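Beta-phenylalanine aminotransferase (Variovorax paradoxus, PDB 4AO9) catalyses transamination of beta-phenylalanine with the help of a pyridoxal-5'-phosphate cofactor, as a dimeric member of the class-III aminotransferases. Local coordinates at residues 45-48 and 49-53; 81-84 and 85-89; 228-231 and 232-235; 322-325 and 326-329. One frame throughout, in Å; residues are numbered along the deposited sequence.

Interaction 1 of 4, residues 45-48 and 49-53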
loop_
_atom_site.group_PDB
_atom_site.type_symbol
_atom_site.label_atom_id
_atom_site.label_comp_id
_atom_site.label_asym_id
_atom_site.label_seq_id
_atom_site.Cartn_x
_atom_site.Cartn_y
_atom_site.Cartn_z
ATOM N N GLN A 45 -27.655 -5.443 8.573
ATOM C CA GLN A 45 -27.473 -5.276 10.010
ATOM C C GLN A 45 -26.855 -6.526 10.639
ATOM O O GLN A 45 -25.936 -6.413 11.450
ATOM C CB GLN A 45 -28.778 -4.891 10.723
ATOM C CG GLN A 45 -28.522 -4.491 12.179
ATOM C CD GLN A 45 -29.739 -3.919 12.871
ATOM O OE1 GLN A 45 -30.862 -4.330 12.616
ATOM N NE2 GLN A 45 -29.511 -2.955 13.752
ATOM N N ARG A 46 -27.369 -7.702 10.272
ATOM C CA ARG A 46 -26.821 -8.984 10.728
ATOM C C ARG A 46 -25.334 -9.095 10.396
ATOM O O ARG A 46 -24.522 -9.492 11.235
ATOM C CB ARG A 46 -27.584 -10.142 10.066
ATOM C CG ARG A 46 -27.179 -11.551 10.491
ATOM C CD ARG A 46 -28.062 -12.617 9.814
ATOM N NE ARG A 46 -29.448 -12.162 9.662
ATOM C CZ ARG A 46 -30.092 -12.035 8.500
ATOM N NH1 ARG A 46 -29.501 -12.348 7.352
ATOM N NH2 ARG A 46 -31.342 -11.595 8.488
ATOM N N GLN A 47 -24.992 -8.738 9.163
ATOM C CA GLN A 47 -23.611 -8.840 8.705
ATOM C C GLN A 47 -22.696 -7.897 9.491
ATOM O O GLN A 47 -21.583 -8.292 9.884
ATOM C CB GLN A 47 -23.551 -8.587 7.202
ATOM C CG GLN A 47 -22.169 -8.604 6.593
ATOM C CD GLN A 47 -21.367 -9.852 6.909
ATOM O OE1 GLN A 47 -21.916 -10.947 7.088
ATOM N NE2 GLN A 47 -20.051 -9.688 6.985
ATOM N N PHE A 48 -23.167 -6.674 9.734
ATOM C CA PHE A 48 -22.417 -5.711 10.531
ATOM C C PHE A 48 -22.130 -6.235 11.932
ATOM O O PHE A 48 -20.992 -6.177 12.407
ATOM C CB PHE A 48 -23.156 -4.365 10.611
ATOM C CG PHE A 48 -22.510 -3.382 11.542
ATOM C CD1 PHE A 48 -21.415 -2.637 11.122
ATOM C CD2 PHE A 48 -22.993 -3.208 12.843
ATOM C CE1 PHE A 48 -20.807 -1.720 11.983
ATOM C CE2 PHE A 48 -22.388 -2.298 13.720
ATOM C CZ PHE A 48 -21.288 -1.553 13.282
ATOM N N GLU A 49 -23.159 -6.760 12.593
ATOM C CA GLU A 49 -22.988 -7.242 13.956
ATOM C C GLU A 49 -21.995 -8.398 14.034
ATOM O O GLU A 49 -21.203 -8.495 14.978
ATOM C CB GLU A 49 -24.342 -7.650 14.548
ATOM C CG GLU A 49 -25.245 -6.458 14.850
ATOM C CD GLU A 49 -26.715 -6.812 15.100
ATOM O OE1 GLU A 49 -27.117 -7.990 14.961
ATOM O OE2 GLU A 49 -27.479 -5.886 15.433
ATOM N N ALA A 50 -22.036 -9.272 13.036
ATOM C CA ALA A 50 -21.143 -10.424 13.006
ATOM C C ALA A 50 -19.692 -9.991 12.775
ATOM O O ALA A 50 -18.761 -10.463 13.448
ATOM C CB ALA A 50 -21.600 -11.394 11.926
ATOM N N GLN A 51 -19.515 -9.072 11.837
ATOM C CA GLN A 51 -18.190 -8.640 11.417
ATOM C C GLN A 51 -17.521 -7.745 12.464
ATOM O O GLN A 51 -16.286 -7.691 12.533
ATOM C CB GLN A 51 -18.300 -7.971 10.049
ATOM C CG GLN A 51 -16.998 -7.540 9.400
ATOM C CD GLN A 51 -17.183 -7.285 7.918
ATOM O OE1 GLN A 51 -17.493 -8.207 7.157
ATOM N NE2 GLN A 51 -17.007 -6.044 7.502
ATOM N N ALA A 52 -18.323 -7.067 13.288
ATOM C CA ALA A 52 -17.797 -6.206 14.361
ATOM C C ALA A 52 -17.011 -6.982 15.425
ATOM O O ALA A 52 -16.283 -6.395 16.229
ATOM C CB ALA A 52 -18.929 -5.387 15.001
ATOM N N ARG A 53 -17.152 -8.305 15.431
ATOM C CA ARG A 53 -16.362 -9.127 16.341
ATOM C C ARG A 53 -14.869 -9.065 16.005
ATOM O O ARG A 53 -14.032 -9.145 16.904
ATOM C CB ARG A 53 -16.833 -10.583 16.305
ATOM C CG ARG A 53 -18.266 -10.789 16.762
ATOM C CD ARG A 53 -18.656 -12.268 16.675
ATOM N NE ARG A 53 -18.933 -12.700 15.301
ATOM C CZ ARG A 53 -19.269 -13.945 14.954
ATOM N NH1 ARG A 53 -19.394 -14.892 15.877
ATOM N NH2 ARG A 53 -19.492 -14.244 13.682
#
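Four successive i to i+4 backbone bonds join residues 45-48 to residues 49-52, from Glu49 N to Gln45 O at 3.0 Å through to Ala52 N to Phe48 O at 2.9 Å, the pattern of an alpha helix. This is the C-terminal part of helix 42-51, and the side-chain contacts follow the same i to i+4 spacing. Gln47 and Gln51 are one such pair. CG of Gln47 is anti to the backbone N (chi1 178°), and the chain then bends at chi2, which carries the amide along the helix to Gln51. There Gln47 NE2 gives a weak hydrogen bond to Gln51 OE1, 3.0 Å long with an N-H...O angle of only 126°, and the two amide planes are turned 74° from each other. The other end of the Gln51 amide, NE2, is held by the carbonyl of Ala58, with a weak bond to Glu129 of the second subunit. Two residues earlier along the helix, the Glu49 side chain crosses that of Gln45, with Glu49 OE2 3.7 Å from Gln45 CG, a van der Waals approach. Phe48 packs against Phe65 and Phe69 of the same chain and against Arg311 of the second subunit. Further along, the Arg53 side chain turns back, and Arg53 NE meets a lone pair of Ala50 O at 2.9 Å, almost straight and in the guanidinium plane.

Interaction 2 of 4, residues 81-84 and 85-89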
loop_
_atom_site.group_PDB
_atom_site.type_symbol
_atom_site.label_atom_id
_atom_site.label_comp_id
_atom_site.label_asym_id
_atom_site.label_seq_id
_atom_site.Cartn_x
_atom_site.Cartn_y
_atom_site.Cartn_z
ATOM N N LEU A 81 -25.033 -1.358 -8.237
ATOM C CA LEU A 81 -24.647 -2.093 -7.031
ATOM C C LEU A 81 -25.881 -2.671 -6.356
ATOM O O LEU A 81 -26.946 -2.048 -6.361
ATOM C CB LEU A 81 -23.896 -1.181 -6.038
ATOM C CG LEU A 81 -22.502 -0.700 -6.456
ATOM C CD1 LEU A 81 -22.018 0.414 -5.543
ATOM C CD2 LEU A 81 -21.503 -1.851 -6.464
ATOM N N TRP A 82 -25.727 -3.856 -5.775
ATOM C CA TRP A 82 -26.783 -4.480 -4.977
ATOM C C TRP A 82 -26.278 -4.683 -3.561
ATOM O O TRP A 82 -25.168 -5.180 -3.357
ATOM C CB TRP A 82 -27.171 -5.847 -5.533
ATOM C CG TRP A 82 -27.920 -5.842 -6.827
ATOM C CD1 TRP A 82 -29.271 -6.012 -6.994
ATOM C CD2 TRP A 82 -27.368 -5.702 -8.143
ATOM N NE1 TRP A 82 -29.590 -5.970 -8.330
ATOM C CE2 TRP A 82 -28.444 -5.776 -9.058
ATOM C CE3 TRP A 82 -26.069 -5.499 -8.640
ATOM C CZ2 TRP A 82 -28.260 -5.669 -10.444
ATOM C CZ3 TRP A 82 -25.884 -5.394 -10.015
ATOM C CH2 TRP A 82 -26.979 -5.482 -10.904
ATOM N N ASP A 83 -27.092 -4.310 -2.583
ATOM C CA ASP A 83 -26.752 -4.601 -1.190
ATOM C C ASP A 83 -27.164 -6.018 -0.748
ATOM O O ASP A 83 -27.762 -6.782 -1.519
ATOM C CB ASP A 83 -27.276 -3.500 -0.242
ATOM C CG ASP A 83 -28.794 -3.437 -0.168
ATOM O OD1 ASP A 83 -29.467 -4.460 -0.450
ATOM O OD2 ASP A 83 -29.324 -2.374 0.212
ATOM N N ALA A 84 -26.840 -6.353 0.498
ATOM C CA ALA A 84 -27.100 -7.685 1.039
ATOM C C ALA A 84 -28.592 -8.017 1.129
ATOM O O ALA A 84 -28.967 -9.189 1.167
ATOM C CB ALA A 84 -26.433 -7.837 2.394
ATOM N N ASP A 85 -29.431 -6.988 1.141
ATOM C CA ASP A 85 -30.882 -7.180 1.165
ATOM C C ASP A 85 -31.530 -7.107 -0.220
ATOM O O ASP A 85 -32.754 -7.163 -0.351
ATOM C CB ASP A 85 -31.514 -6.188 2.138
ATOM C CG ASP A 85 -31.174 -6.519 3.571
ATOM O OD1 ASP A 85 -31.913 -7.332 4.178
ATOM O OD2 ASP A 85 -30.152 -6.005 4.071
ATOM N N GLY A 86 -30.696 -7.011 -1.252
ATOM C CA GLY A 86 -31.155 -7.098 -2.629
ATOM C C GLY A 86 -31.585 -5.813 -3.293
ATOM O O GLY A 86 -32.065 -5.843 -4.428
ATOM N N HIS A 87 -31.417 -4.679 -2.612
ATOM C CA HIS A 87 -31.708 -3.386 -3.228
ATOM C C HIS A 87 -30.704 -3.101 -4.326
ATOM O O HIS A 87 -29.493 -3.290 -4.135
ATOM C CB HIS A 87 -31.635 -2.251 -2.210
ATOM C CG HIS A 87 -32.548 -2.421 -1.041
ATOM N ND1 HIS A 87 -32.082 -2.584 0.243
ATOM C CD2 HIS A 87 -33.900 -2.443 -0.955
ATOM C CE1 HIS A 87 -33.103 -2.706 1.071
ATOM N NE2 HIS A 87 -34.219 -2.625 0.368
ATOM N N ARG A 88 -31.215 -2.658 -5.472
ATOM C CA ARG A 88 -30.377 -2.275 -6.607
ATOM C C ARG A 88 -30.262 -0.760 -6.666
ATOM O O ARG A 88 -31.263 -0.051 -6.590
ATOM C CB ARG A 88 -30.973 -2.801 -7.920
ATOM C CG ARG A 88 -30.090 -2.550 -9.141
ATOM C CD ARG A 88 -30.886 -2.678 -10.446
ATOM N NE ARG A 88 -30.102 -2.234 -11.599
ATOM C CZ ARG A 88 -29.845 -2.969 -12.680
ATOM N NH1 ARG A 88 -30.330 -4.203 -12.803
ATOM N NH2 ARG A 88 -29.108 -2.454 -13.659
ATOM N N TYR A 89 -29.029 -0.278 -6.802
ATOM C CA TYR A 89 -28.768 1.151 -6.872
ATOM C C TYR A 89 -27.966 1.527 -8.102
ATOM O O TYR A 89 -27.121 0.751 -8.574
ATOM C CB TYR A 89 -27.950 1.624 -5.672
ATOM C CG TYR A 89 -28.471 1.226 -4.323
ATOM C CD1 TYR A 89 -29.433 1.998 -3.672
ATOM C CD2 TYR A 89 -27.982 0.088 -3.682
ATOM C CE1 TYR A 89 -29.904 1.642 -2.420
ATOM C CE2 TYR A 89 -28.445 -0.273 -2.440
ATOM C CZ TYR A 89 -29.402 0.504 -1.811
ATOM O OH TYR A 89 -29.847 0.132 -0.567
#
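One face of the Trp82 indole carries the aliphatic part of Arg88, while Gly86 O stands at the ring's edge, in plane and 3.8 Å from Trp82 CD1. The face contact is a CH-pi interaction: Arg88 CG lies 3.9 Å from the centroid of the five-membered ring and 29° off its normal. With CG anti to the backbone N (chi1 -175°), the Arg88 chain runs extended alongside the indole, and its NH1 comes within 3.5 Å of Trp82 CZ2. Arg75 adds a cation-pi contact to the same indole. The His87 and Tyr89 rings meet Asp83 edge-on, and both bond to its OD2. His87 ND1 approaches in its own ring plane and takes the syn lone pair of Asp83 OD2 at 2.8 Å, whereas Tyr89 OH reaches the same oxygen from above the carboxylate plane at 2.7 Å. The second oxygen, Asp83 OD1, accepts the backbone His87 N at 2.9 Å, so the carboxylate is gripped at both oxygens. These bonds would be expected to stabilise its negative charge. In the backbone, Leu81 and Tyr89 form an antiparallel hydrogen-bonded pair, and Trp82 with Arg88 the non-hydrogen-bonded pair next to it, with side chains on the other face. Asp85 is tied to helix 42-51 through backbone N atoms of Ala43 and Ser44. Strands 80-83 and 88-91 thus make a beta hairpin, its type I turn closed by Gly86 N bonding to Asp83 O at 3.0 Å.

Interaction 3 of 4, residues 228-231 and 232-235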
loop_
_atom_site.group_PDB
_atom_site.type_symbol
_atom_site.label_atom_id
_atom_site.label_comp_id
_atom_site.label_asym_id
_atom_site.label_seq_id
_atom_site.Cartn_x
_atom_site.Cartn_y
_atom_site.Cartn_z
ATOM N N PRO A 228 -4.495 19.997 -6.733
ATOM C CA PRO A 228 -4.976 21.133 -7.560
ATOM C C PRO A 228 -6.486 21.376 -7.431
ATOM O O PRO A 228 -6.959 22.472 -7.763
ATOM C CB PRO A 228 -4.583 20.758 -8.989
ATOM C CG PRO A 228 -3.677 19.596 -8.894
ATOM C CD PRO A 228 -3.771 18.982 -7.522
ATOM N N MET A 229 -7.221 20.360 -6.971
ATOM C CA MET A 229 -8.576 20.501 -6.443
ATOM C C MET A 229 -8.618 19.577 -5.244
ATOM O O MET A 229 -8.290 18.393 -5.379
ATOM C CB MET A 229 -9.632 20.052 -7.466
ATOM C CG MET A 229 -11.056 20.074 -6.909
ATOM S SD MET A 229 -12.249 19.039 -7.793
ATOM C CE MET A 229 -11.794 17.421 -7.155
ATOM N N GLN A 230 -8.978 20.094 -4.073
ATOM C CA GLN A 230 -9.074 19.215 -2.903
ATOM C C GLN A 230 -10.253 18.275 -3.055
ATOM O O GLN A 230 -11.358 18.688 -3.419
ATOM C CB GLN A 230 -9.179 20.004 -1.613
ATOM C CG GLN A 230 -7.871 20.650 -1.209
ATOM C CD GLN A 230 -7.934 21.271 0.166
ATOM O OE1 GLN A 230 -9.012 21.572 0.694
ATOM N NE2 GLN A 230 -6.775 21.478 0.758
ATOM N N GLY A 231 -9.997 17.001 -2.793
ATOM C CA GLY A 231 -11.002 15.949 -2.961
ATOM C C GLY A 231 -11.802 15.724 -1.697
ATOM O O GLY A 231 -12.971 16.117 -1.604
ATOM N N ALA A 232 -11.173 15.077 -0.722
ATOM C CA ALA A 232 -11.817 14.722 0.539
ATOM C C ALA A 232 -12.452 15.890 1.282
ATOM O O ALA A 232 -13.491 15.718 1.926
ATOM C CB ALA A 232 -10.827 13.986 1.447
ATOM N N SER A 233 -11.852 17.077 1.189
ATOM C CA SER A 233 -12.400 18.242 1.888
ATOM C C SER A 233 -13.695 18.749 1.254
ATOM O O SER A 233 -14.380 19.573 1.860
ATOM C CB SER A 233 -11.392 19.385 1.962
ATOM O OG SER A 233 -11.248 19.998 0.691
ATOM N N GLY A 234 -14.009 18.294 0.037
ATOM C CA GLY A 234 -15.297 18.636 -0.596
ATOM C C GLY A 234 -15.276 19.104 -2.047
ATOM O O GLY A 234 -16.124 19.922 -2.443
ATOM N N CYS A 235 -14.334 18.599 -2.853
ATOM C CA CYS A 235 -14.207 19.026 -4.262
ATOM C C CYS A 235 -14.114 20.550 -4.379
ATOM O O CYS A 235 -14.972 21.209 -4.984
ATOM C CB CYS A 235 -15.351 18.481 -5.124
ATOM S SG CYS A 235 -15.347 16.699 -5.245
#
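Ser233 OG sits between its own backbone N and carbonyl carbon (chi1 73°), and Gln230 CG lies anti to its carbonyl carbon (chi1 -73°), with an extended chain beyond. These torsions bring the hydroxyl to the amide: Ser233 OG donates to Gln230 OE1 at 2.7 Å, from a position tilted 35° out of the amide's carbonyl plane. Gln230 NE2 is occupied by Ser176 O, so both ends of this buried amide are held. In the backbone, the chain closes a tight loop on one acceptor, Gly231 O, which takes Gly234 N at 2.9 Å and Cys235 N at 3.1 Å, both from the same face of its plane. The loop is the connection of a small antiparallel hairpin, strands 229-230 and 236-237, at the heart of the class-III aminotransferase fold and close to the cofactor. Gly231 lies about 6 Å from pyridoxal-5'-phosphate, and its N bonds to Glu227, a residue of the cofactor pocket. From the strand before the loop, the Met229 side chain, bent at chi3, reaches across to Cys235, Met229 CE lying 4.1 Å from Cys235 SG. Leu377 also packs on Met229, and the carbonyl of Gly234 is held by His381 and Thr372.

Interaction 4 of 4, residues 322-325 and 326-329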
loop_
_atom_site.group_PDB
_atom_site.type_symbol
_atom_site.label_atom_id
_atom_site.label_comp_id
_atom_site.label_asym_id
_atom_site.label_seq_id
_atom_site.Cartn_x
_atom_site.Cartn_y
_atom_site.Cartn_z
ATOM N N ASN A 322 4.624 -3.793 -5.648
ATOM C CA ASN A 322 4.652 -2.565 -6.470
ATOM C C ASN A 322 4.459 -2.792 -7.953
ATOM O O ASN A 322 3.752 -2.014 -8.612
ATOM C CB ASN A 322 5.952 -1.785 -6.267
ATOM C CG ASN A 322 6.197 -1.421 -4.827
ATOM O OD1 ASN A 322 5.794 -2.141 -3.918
ATOM N ND2 ASN A 322 6.882 -0.319 -4.611
ATOM N N ASN A 323 5.087 -3.839 -8.485
ATOM C CA ASN A 323 5.072 -4.080 -9.929
ATOM C C ASN A 323 4.264 -5.317 -10.297
ATOM O O ASN A 323 4.470 -5.915 -11.356
ATOM C CB ASN A 323 6.512 -4.164 -10.467
ATOM C CG ASN A 323 7.227 -5.450 -10.068
ATOM O OD1 ASN A 323 6.889 -6.085 -9.069
ATOM N ND2 ASN A 323 8.230 -5.835 -10.854
ATOM N N ASN A 324 3.303 -5.687 -9.450
ATOM C CA ASN A 324 2.609 -6.955 -9.652
ATOM C C ASN A 324 1.905 -6.999 -10.999
ATOM O O ASN A 324 1.334 -6.001 -11.435
ATOM C CB ASN A 324 1.656 -7.248 -8.496
ATOM C CG ASN A 324 0.363 -6.506 -8.606
ATOM O OD1 ASN A 324 -0.559 -6.924 -9.322
ATOM N ND2 ASN A 324 0.263 -5.394 -7.872
ATOM N N VAL A 325 1.960 -8.155 -11.658
ATOM C CA VAL A 325 1.477 -8.252 -13.030
ATOM C C VAL A 325 -0.007 -7.991 -13.197
ATOM O O VAL A 325 -0.437 -7.541 -14.258
ATOM C CB VAL A 325 1.837 -9.601 -13.708
ATOM C CG1 VAL A 325 3.327 -9.712 -13.925
ATOM C CG2 VAL A 325 1.281 -10.785 -12.926
ATOM N N MET A 326 -0.799 -8.267 -12.163
ATOM C CA MET A 326 -2.239 -8.042 -12.287
ATOM C C MET A 326 -2.574 -6.554 -12.363
ATOM O O MET A 326 -3.331 -6.132 -13.233
ATOM C CB MET A 326 -2.974 -8.739 -11.147
ATOM C CG MET A 326 -2.887 -10.262 -11.276
ATOM S SD MET A 326 -3.340 -11.107 -9.763
ATOM C CE MET A 326 -5.106 -10.788 -9.740
ATOM N N THR A 327 -1.995 -5.768 -11.463
ATOM C CA THR A 327 -2.123 -4.307 -11.522
ATOM C C THR A 327 -1.572 -3.741 -12.830
ATOM O O THR A 327 -2.213 -2.903 -13.461
ATOM C CB THR A 327 -1.423 -3.626 -10.324
ATOM O OG1 THR A 327 -2.061 -4.058 -9.107
ATOM C CG2 THR A 327 -1.483 -2.088 -10.428
ATOM N N MET A 328 -0.396 -4.198 -13.241
ATOM C CA MET A 328 0.223 -3.680 -14.467
ATOM C C MET A 328 -0.665 -3.968 -15.679
ATOM O O MET A 328 -0.841 -3.105 -16.542
ATOM C CB MET A 328 1.621 -4.269 -14.685
ATOM C CG MET A 328 2.633 -4.012 -13.552
ATOM S SD MET A 328 3.093 -2.298 -13.218
ATOM C CE MET A 328 2.004 -1.867 -11.859
ATOM N N ALA A 329 -1.228 -5.173 -15.735
ATOM C CA ALA A 329 -2.115 -5.553 -16.835
ATOM C C ALA A 329 -3.423 -4.762 -16.793
ATOM O O ALA A 329 -3.873 -4.234 -17.820
ATOM C CB ALA A 329 -2.389 -7.053 -16.790
#
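The side-chain hydrogen bonds centre on Asn324, the N-cap of helix 325-337. Its OD1 accepts from Thr327 N at 2.8 Å along an almost straight path (177°), though the donor stands above the amide's carbonyl plane. The same amide gives in the other direction: Asn324 ND2 donates to Thr327 OG1 at 3.0 Å, with the hydroxyl tilted modestly from the amide plane, and the two side chains cross at about a right angle. Asn324 CG lies between its backbone N and carbonyl carbon (chi1 80°), which sets the amide beside the first turn of the helix. Both groups have further partners, Asn324 ND2 bonding to Phe321 O and Thr327 OG1 to Ser294 O. Among backbone bonds, Met328 N to Asn324 O at 3.1 Å and Ala329 N to Val325 O at 2.9 Å begin the regular helical pattern. Packing is supplied by Met328, whose chain, bent at chi2 and chi3, curls back over the preceding loop: Met328 CG lies 3.4 Å from Asn323 O, and Met328 CE 3.7 Å from Asn322 O. Leu128 and Leu132 touch this methionine as well. The amides of the two preceding asparagines bond outside the contact: Asn322 to Asn150, and Asn323 to Gly124 and to Arg61 of the second subunit. The ND2 bonds hold one end of the capping amide, while OD1 occupies the Thr327 N-H, one of the first-turn N-H groups for which a helix has no i-4 carbonyl of its own.

In the fold
Along the chain the four contacts follow in series, each closing before the next opens. Interactions 1 and 2 lie on the same side of the chain's centre, about 17 Å apart between centres and about 5 Å between nearest atoms; helix 42-51, which holds interaction 1, also packs against the hairpin of interaction 2. Interaction 3 is the most central, about 7 Å from the chain's centre, and lies about 28 Å from interaction 4, centre to centre. Both come within about 6 Å of a bound pyridoxal-5'-phosphate. Interactions 1, 2 and 4 touch the second subunit, interaction 2 through Leu81 alone. Interactions 1 and 2 thus belong to outer parts of the fold, 3 and 4 to parts near cofactor.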